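Local coordinates for protein alpha-glucosidase (Bacteroides thetaiotaomicron, PDB 5XFM) that hydrolyses beta-L-arabinopyranosides and alpha-galactosides as a bifunctional, calcium-binding enzyme of glycoside hydrolase family 97, at residues 470-473 with 474-478; 463-466 with 467-471; 512-515 with 516-520; 457-460 with 461-464. The protein carries 1 engineered substitution. All coordinates share one frame; numbering follows the deposited sequence.

Interaction 1 (470-473 with 474-478); sequences EAFN and TCLHP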
loop_
_atom_site.group_PDB
_atom_site.type_symbol
_atom_site.label_atom_id
_atom_site.label_comp_id
_atom_site.label_asym_id
_atom_site.label_seq_id
_atom_site.Cartn_x
_atom_site.Cartn_y
_atom_site.Cartn_z
ATOM N N GLU A 470 2.347 -17.163 -6.439
ATOM C CA GLU A 470 3.132 -15.939 -6.598
ATOM C C GLU A 470 2.682 -15.060 -7.758
ATOM O O GLU A 470 2.472 -13.847 -7.591
ATOM C CB GLU A 470 4.614 -16.264 -6.779
ATOM C CG GLU A 470 5.446 -15.007 -7.002
ATOM C CD GLU A 470 6.885 -15.290 -7.365
ATOM O OE1 GLU A 470 7.191 -16.433 -7.773
ATOM O OE2 GLU A 470 7.707 -14.357 -7.259
ATOM N N ALA A 471 2.538 -15.665 -8.932
ATOM C CA ALA A 471 2.204 -14.906 -10.133
ATOM C C ALA A 471 0.843 -14.222 -10.005
ATOM O O ALA A 471 0.697 -13.057 -10.345
ATOM C CB ALA A 471 2.240 -15.813 -11.353
ATOM N N PHE A 472 -0.132 -14.951 -9.478
ATOM C CA PHE A 472 -1.481 -14.440 -9.239
ATOM C C PHE A 472 -1.473 -13.151 -8.386
ATOM O O PHE A 472 -2.026 -12.108 -8.788
ATOM C CB PHE A 472 -2.309 -15.560 -8.586
ATOM C CG PHE A 472 -3.678 -15.147 -8.128
ATOM C CD1 PHE A 472 -4.673 -14.856 -9.047
ATOM C CD2 PHE A 472 -3.988 -15.119 -6.776
ATOM C CE1 PHE A 472 -5.941 -14.500 -8.624
ATOM C CE2 PHE A 472 -5.251 -14.768 -6.347
ATOM C CZ PHE A 472 -6.231 -14.455 -7.270
ATOM N N ASN A 473 -0.825 -13.217 -7.225
ATOM C CA ASN A 473 -0.751 -12.072 -6.319
ATOM C C ASN A 473 0.058 -10.913 -6.905
ATOM O O ASN A 473 -0.309 -9.733 -6.742
ATOM C CB ASN A 473 -0.162 -12.504 -4.974
ATOM C CG ASN A 473 -1.088 -13.432 -4.204
ATOM O OD1 ASN A 473 -0.705 -14.544 -3.819
ATOM N ND2 ASN A 473 -2.318 -12.979 -3.978
ATOM N N THR A 474 1.142 -11.246 -7.606
ATOM C CA THR A 474 1.917 -10.244 -8.344
ATOM C C THR A 474 1.038 -9.531 -9.378
ATOM O O THR A 474 1.202 -8.341 -9.636
ATOM C CB THR A 474 3.139 -10.871 -9.039
ATOM O OG1 THR A 474 3.970 -11.503 -8.058
ATOM C CG2 THR A 474 3.960 -9.816 -9.765
ATOM N N CYS A 475 0.098 -10.263 -9.964
ATOM C CA CYS A 475 -0.812 -9.685 -10.944
ATOM C C CYS A 475 -2.007 -9.049 -10.259
ATOM O O CYS A 475 -2.909 -8.539 -10.923
ATOM C CB CYS A 475 -1.292 -10.741 -11.946
ATOM S SG CYS A 475 -0.056 -11.219 -13.167
ATOM N N LEU A 476 -2.033 -9.095 -8.932
ATOM C CA LEU A 476 -3.045 -8.326 -8.215
ATOM C C LEU A 476 -2.515 -6.978 -7.709
ATOM O O LEU A 476 -3.173 -5.944 -7.883
ATOM C CB LEU A 476 -3.605 -9.139 -7.043
ATOM C CG LEU A 476 -4.483 -10.327 -7.425
ATOM C CD1 LEU A 476 -4.756 -11.183 -6.213
ATOM C CD2 LEU A 476 -5.790 -9.870 -8.061
ATOM N N HIS A 477 -1.313 -6.986 -7.131
ATOM C CA HIS A 477 -0.807 -5.827 -6.378
ATOM C C HIS A 477 -0.791 -4.456 -7.069
ATOM O O HIS A 477 -1.165 -3.467 -6.443
ATOM C CB HIS A 477 0.602 -6.137 -5.880
ATOM C CG HIS A 477 0.646 -7.299 -4.942
ATOM N ND1 HIS A 477 -0.378 -7.574 -4.062
ATOM C CD2 HIS A 477 1.557 -8.287 -4.783
ATOM C CE1 HIS A 477 -0.088 -8.670 -3.383
ATOM N NE2 HIS A 477 1.080 -9.120 -3.800
ATOM N N PRO A 478 -0.379 -4.381 -8.348
ATOM C CA PRO A 478 -0.387 -3.047 -8.954
ATOM C C PRO A 478 -1.786 -2.449 -9.105
ATOM O O PRO A 478 -1.907 -1.231 -9.226
ATOM C CB PRO A 478 0.266 -3.274 -10.325
ATOM C CG PRO A 478 0.281 -4.743 -10.531
ATOM C CD PRO A 478 0.350 -5.352 -9.181
#
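The last turn of helix 470-474, in the TIM-barrel region of this family 97 hydrolase, is closed by Thr-474 folding back on Glu-470, four residues earlier. Two bonds from the threonine grip one carbonyl: Thr-474 N reaches Glu-470 O at 2.9 Å, nearly in line with the C=O bond, while Thr-474 OG1 donates to the same Glu-470 O at 2.8 Å from well above the carbonyl plane. The hydroxyl can do this because it lies beside its own backbone N (chi1 -58°), on the side of the preceding turn. The Glu-470 side chain runs the same way as that of Thr-474, but its carboxylate is engaged by Thr-510 and Gln-515. Cys-475 N continues the helical pattern to Ala-471 O. The helix then tightens as it ends: Asn-473 O takes both Leu-476 N (2.9 Å) and His-477 N (3.0 Å), the first from far above the carbonyl plane and the second almost straight on. Outside the turn, Phe-514 and Thr-518 of helix 512-521 lie against Thr-474, and Val-583 of strand 577-584 touches Thr-474 and Cys-475. On another flank, a methyl of Leu-476 makes a CH-pi contact, CD1 standing over one face of the Phe-472 ring, offset toward the rim, with CE2 of Phe-472 its nearest ring atom at 3.6 Å. His-477 lays its imidazole flat against the helix end, and Asn-473 O sits over the middle of one ring face, 3.0 Å above the plane.

Interaction 2 (463-466 with 467-471); sequences NQHF and CDEEA
Gln-464 and Asp-468, one turn apart on helix 464-468, are joined twice by hydrogen bonds. Asp-468 N donates to Gln-464 O at 2.9 Å, and Gln-464 NE2 returns a nearly straight bond (164°) to Asp-468 OD1 at 3.1 Å. Asp-468 OD1 lies close to the amide plane of Gln-464, whereas NE2 comes to it from above the carboxylate plane, the two flat groups being 52° apart. A bend at chi2 in Gln-464 turns NE2 toward the aspartate and also lays it on Cys-467 CB. Both polar ends have further partners: Gln-464 OE1 accepts from Thr-507 N, and Asp-468 OD1 forms a salt bridge with Arg-509. A leucine in place of Gln-464 would probably leave Thr-507 N without this acceptor and the Asp-468 carboxylate freer to turn. As a capping bond, Asn-463 OD1 receives His-465 N at 2.7 Å, which marks Asn-463 as the N-cap of the helix. The CH-pi contact belongs to His-465 and Glu-469: Glu-469 CG stands over one face of the imidazole, 3.6 Å from His-465 CE1, and the carboxylate beyond it runs almost parallel to the ring, 6° off. His-465 NE2 is hydrogen-bonded to Glu-176. Around this short helix, Phe-466 and Cys-467 pack back on Asn-459 and Met-460 of helix 458-462, Gln-464 and Cys-467 lean on Thr-506 of strand 506-507, and Glu-470, where helix 470-474 begins, reaches Phe-514 of helix 512-521.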
loop_
_atom_site.group_PDB
_atom_site.type_symbol
_atom_site.label_atom_id
_atom_site.label_comp_id
_atom_site.label_asym_id
_atom_site.label_seq_id
_atom_site.Cartn_x
_atom_site.Cartn_y
_atom_site.Cartn_z
ATOM N N ASN A 463 5.930 -21.502 2.785
ATOM C CA ASN A 463 4.913 -22.418 2.280
ATOM C C ASN A 463 4.884 -22.463 0.756
ATOM O O ASN A 463 4.813 -21.429 0.093
ATOM C CB ASN A 463 3.540 -22.003 2.839
ATOM C CG ASN A 463 2.411 -22.983 2.492
ATOM O OD1 ASN A 463 2.481 -23.742 1.524
ATOM N ND2 ASN A 463 1.353 -22.951 3.292
ATOM N N GLN A 464 4.926 -23.680 0.219
ATOM C CA GLN A 464 4.919 -23.928 -1.221
ATOM C C GLN A 464 3.686 -23.340 -1.900
ATOM O O GLN A 464 3.732 -22.967 -3.074
ATOM C CB GLN A 464 4.972 -25.435 -1.495
ATOM C CG GLN A 464 5.068 -25.794 -2.970
ATOM C CD GLN A 464 6.335 -25.262 -3.604
ATOM O OE1 GLN A 464 7.412 -25.308 -3.003
ATOM N NE2 GLN A 464 6.216 -24.742 -4.819
ATOM N N HIS A 465 2.583 -23.290 -1.158
ATOM C CA HIS A 465 1.339 -22.714 -1.650
ATOM C C HIS A 465 1.578 -21.316 -2.201
ATOM O O HIS A 465 1.161 -21.004 -3.312
ATOM C CB HIS A 465 0.279 -22.673 -0.536
ATOM C CG HIS A 465 -0.958 -21.905 -0.897
ATOM N ND1 HIS A 465 -1.902 -22.380 -1.783
ATOM C CD2 HIS A 465 -1.404 -20.693 -0.490
ATOM C CE1 HIS A 465 -2.876 -21.497 -1.904
ATOM N NE2 HIS A 465 -2.599 -20.464 -1.130
ATOM N N PHE A 466 2.289 -20.492 -1.435
ATOM C CA PHE A 466 2.508 -19.106 -1.831
ATOM C C PHE A 466 3.538 -18.973 -2.958
ATOM O O PHE A 466 3.579 -17.953 -3.644
ATOM C CB PHE A 466 2.912 -18.269 -0.614
ATOM C CG PHE A 466 1.810 -18.124 0.392
ATOM C CD1 PHE A 466 0.659 -17.409 0.078
ATOM C CD2 PHE A 466 1.915 -18.701 1.646
ATOM C CE1 PHE A 466 -0.367 -17.280 0.998
ATOM C CE2 PHE A 466 0.896 -18.577 2.573
ATOM C CZ PHE A 466 -0.248 -17.863 2.249
ATOM N N CYS A 467 4.362 -19.997 -3.151
ATOM C CA CYS A 467 5.176 -20.087 -4.362
ATOM C C CYS A 467 4.291 -20.354 -5.575
ATOM O O CYS A 467 4.521 -19.805 -6.652
ATOM C CB CYS A 467 6.239 -21.186 -4.251
ATOM S SG CYS A 467 7.673 -20.773 -3.246
ATOM N N ASP A 468 3.302 -21.228 -5.396
ATOM C CA ASP A 468 2.405 -21.601 -6.483
ATOM C C ASP A 468 1.494 -20.433 -6.851
ATOM O O ASP A 468 1.049 -20.319 -7.993
ATOM C CB ASP A 468 1.566 -22.834 -6.112
ATOM C CG ASP A 468 2.412 -24.095 -5.909
ATOM O OD1 ASP A 468 3.583 -24.128 -6.345
ATOM O OD2 ASP A 468 1.892 -25.070 -5.329
ATOM N N GLU A 469 1.234 -19.561 -5.881
ATOM C CA GLU A 469 0.314 -18.439 -6.062
ATOM C C GLU A 469 1.019 -17.129 -6.388
ATOM O O GLU A 469 0.361 -16.104 -6.602
ATOM C CB GLU A 469 -0.526 -18.247 -4.796
ATOM C CG GLU A 469 -1.446 -19.395 -4.449
ATOM C CD GLU A 469 -2.705 -19.392 -5.286
ATOM O OE1 GLU A 469 -3.512 -18.449 -5.124
ATOM O OE2 GLU A 469 -2.888 -20.319 -6.105
ATOM N N GLU A 470 2.347 -17.163 -6.439
ATOM C CA GLU A 470 3.132 -15.939 -6.598
ATOM C C GLU A 470 2.682 -15.060 -7.758
ATOM O O GLU A 470 2.472 -13.847 -7.591
ATOM C CB GLU A 470 4.614 -16.264 -6.779
ATOM C CG GLU A 470 5.446 -15.007 -7.002
ATOM C CD GLU A 470 6.885 -15.290 -7.365
ATOM O OE1 GLU A 470 7.191 -16.433 -7.773
ATOM O OE2 GLU A 470 7.707 -14.357 -7.259
ATOM N N ALA A 471 2.538 -15.665 -8.932
ATOM C CA ALA A 471 2.204 -14.906 -10.133
ATOM C C ALA A 471 0.843 -14.222 -10.005
ATOM O O ALA A 471 0.697 -13.057 -10.345
ATOM C CB ALA A 471 2.240 -15.813 -11.353
#

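Interaction 3 (512-515 with 516-520); sequences DVFQ and LATTV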
loop_
_atom_site.group_PDB
_atom_site.type_symbol
_atom_site.label_atom_id
_atom_site.label_comp_id
_atom_site.label_asym_id
_atom_site.label_seq_id
_atom_site.Cartn_x
_atom_site.Cartn_y
_atom_site.Cartn_z
ATOM N N ASP A 512 13.371 -16.256 -13.829
ATOM C CA ASP A 512 14.268 -15.191 -13.410
ATOM C C ASP A 512 13.793 -13.849 -13.951
ATOM O O ASP A 512 13.790 -12.848 -13.233
ATOM C CB ASP A 512 15.699 -15.465 -13.877
ATOM C CG ASP A 512 16.299 -16.704 -13.241
ATOM O OD1 ASP A 512 15.630 -17.315 -12.383
ATOM O OD2 ASP A 512 17.446 -17.061 -13.592
ATOM N N VAL A 513 13.374 -13.832 -15.210
ATOM C CA VAL A 513 12.946 -12.585 -15.832
ATOM C C VAL A 513 11.644 -12.101 -15.187
ATOM O O VAL A 513 11.442 -10.899 -15.023
ATOM C CB VAL A 513 12.775 -12.736 -17.358
ATOM C CG1 VAL A 513 12.240 -11.453 -17.959
ATOM C CG2 VAL A 513 14.116 -13.055 -17.996
ATOM N N PHE A 514 10.781 -13.037 -14.797
ATOM C CA PHE A 514 9.623 -12.714 -13.958
ATOM C C PHE A 514 10.067 -11.927 -12.724
ATOM O O PHE A 514 9.519 -10.869 -12.410
ATOM C CB PHE A 514 8.881 -13.990 -13.539
ATOM C CG PHE A 514 7.694 -13.746 -12.638
ATOM C CD1 PHE A 514 7.863 -13.508 -11.278
ATOM C CD2 PHE A 514 6.403 -13.785 -13.147
ATOM C CE1 PHE A 514 6.778 -13.282 -10.455
ATOM C CE2 PHE A 514 5.307 -13.565 -12.324
ATOM C CZ PHE A 514 5.496 -13.312 -10.978
ATOM N N GLN A 515 11.048 -12.473 -12.018
ATOM C CA GLN A 515 11.570 -11.851 -10.805
ATOM C C GLN A 515 12.138 -10.463 -11.046
ATOM O O GLN A 515 11.940 -9.565 -10.230
ATOM C CB GLN A 515 12.636 -12.745 -10.159
ATOM C CG GLN A 515 12.103 -14.084 -9.697
ATOM C CD GLN A 515 11.090 -13.916 -8.573
ATOM O OE1 GLN A 515 11.316 -13.157 -7.629
ATOM N NE2 GLN A 515 9.973 -14.626 -8.668
ATOM N N LEU A 516 12.902 -10.312 -12.125
ATOM C CA LEU A 516 13.479 -9.026 -12.498
ATOM C C LEU A 516 12.360 -8.006 -12.780
ATOM O O LEU A 516 12.401 -6.866 -12.307
ATOM C CB LEU A 516 14.411 -9.194 -13.706
ATOM C CG LEU A 516 15.592 -10.174 -13.547
ATOM C CD1 LEU A 516 16.495 -10.166 -14.772
ATOM C CD2 LEU A 516 16.420 -9.922 -12.287
ATOM N N ALA A 517 11.354 -8.444 -13.533
ATOM C CA ALA A 517 10.179 -7.639 -13.845
ATOM C C ALA A 517 9.473 -7.187 -12.575
ATOM O O ALA A 517 8.908 -6.093 -12.512
ATOM C CB ALA A 517 9.216 -8.424 -14.727
ATOM N N THR A 518 9.505 -8.049 -11.566
ATOM C CA THR A 518 8.859 -7.770 -10.291
ATOM C C THR A 518 9.519 -6.599 -9.532
ATOM O O THR A 518 8.878 -5.940 -8.714
ATOM C CB THR A 518 8.859 -9.068 -9.429
ATOM O OG1 THR A 518 7.690 -9.839 -9.733
ATOM C CG2 THR A 518 8.891 -8.784 -7.937
ATOM N N THR A 519 10.779 -6.300 -9.835
ATOM C CA THR A 519 11.431 -5.140 -9.223
ATOM C C THR A 519 10.864 -3.827 -9.768
ATOM O O THR A 519 10.963 -2.774 -9.133
ATOM C CB THR A 519 12.971 -5.170 -9.423
ATOM O OG1 THR A 519 13.298 -4.991 -10.808
ATOM C CG2 THR A 519 13.547 -6.494 -8.919
ATOM N N VAL A 520 10.260 -3.898 -10.946
ATOM C CA VAL A 520 9.633 -2.735 -11.541
ATOM C C VAL A 520 8.138 -2.706 -11.221
ATOM O O VAL A 520 7.558 -1.642 -10.989
ATOM C CB VAL A 520 9.860 -2.711 -13.061
ATOM C CG1 VAL A 520 9.157 -1.525 -13.684
ATOM C CG2 VAL A 520 11.350 -2.653 -13.358
#
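Leu-516 packs back on Asp-512 within a single buried helix, 512-521, which precedes barrel strand 526-528 and borders the C-terminal beta domain; contacts of this kind link residues three or four apart along it. Leu-516 N donates to Asp-512 O at 2.9 Å in the carbonyl plane, and the Leu-516 side chain covers the same oxygen, its CG 3.2 Å from Asp-512 O. Beyond, Leu-516 touches Cys-543 of helix 541-549. An alanine here would probably uncover Asp-512 O and open a gap toward Cys-543. Ala-517 N bonds to Val-513 O in the next step, its methyl facing Ala-581 and Val-583 of strand 577-584. Thr-518 N reaches Phe-514 O at 2.9 Å; the hydroxyl adds a weak, long bond to that carbonyl and lies obliquely to the Phe-514 ring, OG1 3.6 Å from CE1 of Phe-514. Gln-515 sends its amide elsewhere, to Leu-493 N, Glu-470 and Thr-510. Thr-519 OG1, placed between backbone N and carbonyl carbon (chi1 68°), donates to Leu-516 O at 2.6 Å in the carbonyl plane, while Thr-519 N holds the same oxygen. Turning inward onto Leu-516 O thus gives the buried Thr-519 hydroxyl a carbonyl of its own helix as acceptor, whereas the bond of this kind made by Thr-518 is weak.

Interaction 4 (457-460 with 461-464); sequences SENM and VFNQ. With CA (calcium ion), chain E.
The Phe-462 ring lies across the preceding turn of helix 458-462, with Glu-458 O over one face, 3.2 Å above the plane and displaced toward the rim; Asn-459 CA approaches the ring obliquely. At the CE2 corner comes the Glu-458 side chain, its CG 3.6 Å from CE2 of Phe-462, and Glu-458 OE1 is equally near that carbon. The carboxylate is turned 39° from the ring, so the two flat groups neither stack nor stand square. The backbone fixes the ring's root: Phe-462 N donates to Glu-458 O at 2.9 Å, in the carbonyl plane, making that oxygen both an acceptor and the atom that faces the phenyl ring. One residue on, Asn-463 N bonds to Asn-459 O at 2.8 Å as the helix ends, while the bond from Val-461 N to Ser-457 O is long and weak. Trp-301 of helix 300-304 touches both Glu-458 and Phe-462. Glu-458 CG takes the position between the backbone N and the carbonyl carbon (chi1 72°), and the chain then runs out extended to the metal. OE2 of Glu-458 binds the calcium ion at 2.6 Å; OE1 of Glu-458 accepts at 2.7 Å from a water that is itself a ligand, 2.9 Å from the calcium. Three more waters, Glu-174 and Glu-452 complete the coordination. A calcium gripped by glutamates from the N-terminal domain (Glu-174), from just after barrel strand 448-451 (Glu-452) and from helix 458-462 (Glu-458) is consistent with the active-site calcium of other family 97 enzymes.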
loop_
_atom_site.group_PDB
_atom_site.type_symbol
_atom_site.label_atom_id
_atom_site.label_comp_id
_atom_site.label_asym_id
_atom_site.label_seq_id
_atom_site.Cartn_x
_atom_site.Cartn_y
_atom_site.Cartn_z
ATOM N N SER A 457 7.069 -11.866 0.530
ATOM C CA SER A 457 7.865 -12.962 -0.003
ATOM C C SER A 457 8.245 -14.003 1.049
ATOM O O SER A 457 8.543 -15.151 0.708
ATOM C CB SER A 457 9.121 -12.394 -0.670
ATOM O OG SER A 457 9.991 -11.824 0.292
ATOM N N GLU A 458 8.238 -13.598 2.321
ATOM C CA GLU A 458 8.523 -14.514 3.430
ATOM C C GLU A 458 7.603 -15.734 3.374
ATOM O O GLU A 458 8.014 -16.853 3.683
ATOM C CB GLU A 458 8.388 -13.798 4.789
ATOM C CG GLU A 458 6.948 -13.463 5.202
ATOM C CD GLU A 458 6.837 -12.834 6.589
ATOM O OE1 GLU A 458 7.795 -12.947 7.389
ATOM O OE2 GLU A 458 5.776 -12.232 6.877
ATOM N N ASN A 459 6.363 -15.519 2.948
ATOM C CA ASN A 459 5.401 -16.602 2.903
ATOM C C ASN A 459 5.816 -17.643 1.865
ATOM O O ASN A 459 5.607 -18.841 2.064
ATOM C CB ASN A 459 3.997 -16.056 2.629
ATOM C CG ASN A 459 3.496 -15.155 3.748
ATOM O OD1 ASN A 459 3.378 -13.941 3.585
ATOM N ND2 ASN A 459 3.197 -15.752 4.894
ATOM N N MET A 460 6.443 -17.193 0.782
ATOM C CA MET A 460 6.947 -18.125 -0.216
ATOM C C MET A 460 8.043 -18.999 0.394
ATOM O O MET A 460 8.182 -20.165 0.035
ATOM C CB MET A 460 7.472 -17.391 -1.448
ATOM C CG MET A 460 6.401 -16.650 -2.247
ATOM S SD MET A 460 7.138 -15.690 -3.586
ATOM C CE MET A 460 8.158 -16.955 -4.356
ATOM N N VAL A 461 8.823 -18.438 1.313
ATOM C CA VAL A 461 9.820 -19.238 2.016
ATOM C C VAL A 461 9.109 -20.215 2.939
ATOM O O VAL A 461 9.538 -21.362 3.097
ATOM C CB VAL A 461 10.815 -18.373 2.824
ATOM C CG1 VAL A 461 11.916 -19.246 3.415
ATOM C CG2 VAL A 461 11.415 -17.298 1.945
ATOM N N PHE A 462 8.011 -19.765 3.542
ATOM C CA PHE A 462 7.336 -20.580 4.543
ATOM C C PHE A 462 6.551 -21.739 3.935
ATOM O O PHE A 462 6.521 -22.831 4.494
ATOM C CB PHE A 462 6.384 -19.725 5.382
ATOM C CG PHE A 462 7.061 -18.631 6.154
ATOM C CD1 PHE A 462 8.381 -18.756 6.551
ATOM C CD2 PHE A 462 6.365 -17.481 6.500
ATOM C CE1 PHE A 462 9.002 -17.746 7.265
ATOM C CE2 PHE A 462 6.981 -16.472 7.214
ATOM C CZ PHE A 462 8.300 -16.603 7.596
ATOM N N ASN A 463 5.930 -21.502 2.785
ATOM C CA ASN A 463 4.913 -22.418 2.280
ATOM C C ASN A 463 4.884 -22.463 0.756
ATOM O O ASN A 463 4.813 -21.429 0.093
ATOM C CB ASN A 463 3.540 -22.003 2.839
ATOM C CG ASN A 463 2.411 -22.983 2.492
ATOM O OD1 ASN A 463 2.481 -23.742 1.524
ATOM N ND2 ASN A 463 1.353 -22.951 3.292
ATOM N N GLN A 464 4.926 -23.680 0.219
ATOM C CA GLN A 464 4.919 -23.928 -1.221
ATOM C C GLN A 464 3.686 -23.340 -1.900
ATOM O O GLN A 464 3.732 -22.967 -3.074
ATOM C CB GLN A 464 4.972 -25.435 -1.495
ATOM C CG GLN A 464 5.068 -25.794 -2.970
ATOM C CD GLN A 464 6.335 -25.262 -3.604
ATOM O OE1 GLN A 464 7.412 -25.308 -3.003
ATOM N NE2 GLN A 464 6.216 -24.742 -4.819
HETATM CA CA CA E . 5.166 -10.206 8.356
HETATM O O HOH W 1 6.408 -12.412 9.656
HETATM O O HOH W 2 4.723 -9.504 10.566
HETATM O O HOH W 3 4.139 -12.177 9.509
HETATM O O HOH W 4 7.376 -9.370 8.850
#

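In the fold
Along the chain the order is interaction 4, interaction 2, interaction 1, then interaction 3, all within the TIM-barrel region. The first three form a run of short helices, 458-462, 464-468 and 470-474, leading away from the calcium site: interactions 4 and 2 have centres about 7 Å apart and share Asn-463 and Gln-464, while 2 and 1, about 11 Å apart, share Glu-470 and Ala-471. Helix 512-521 of interaction 3 returns to this run, touching interaction 1 through Gln-515, Phe-514 and Thr-518; the centres of interactions 3 and 1 lie about 12 Å apart. The series thus connects the metal site with the border of the C-terminal beta domain.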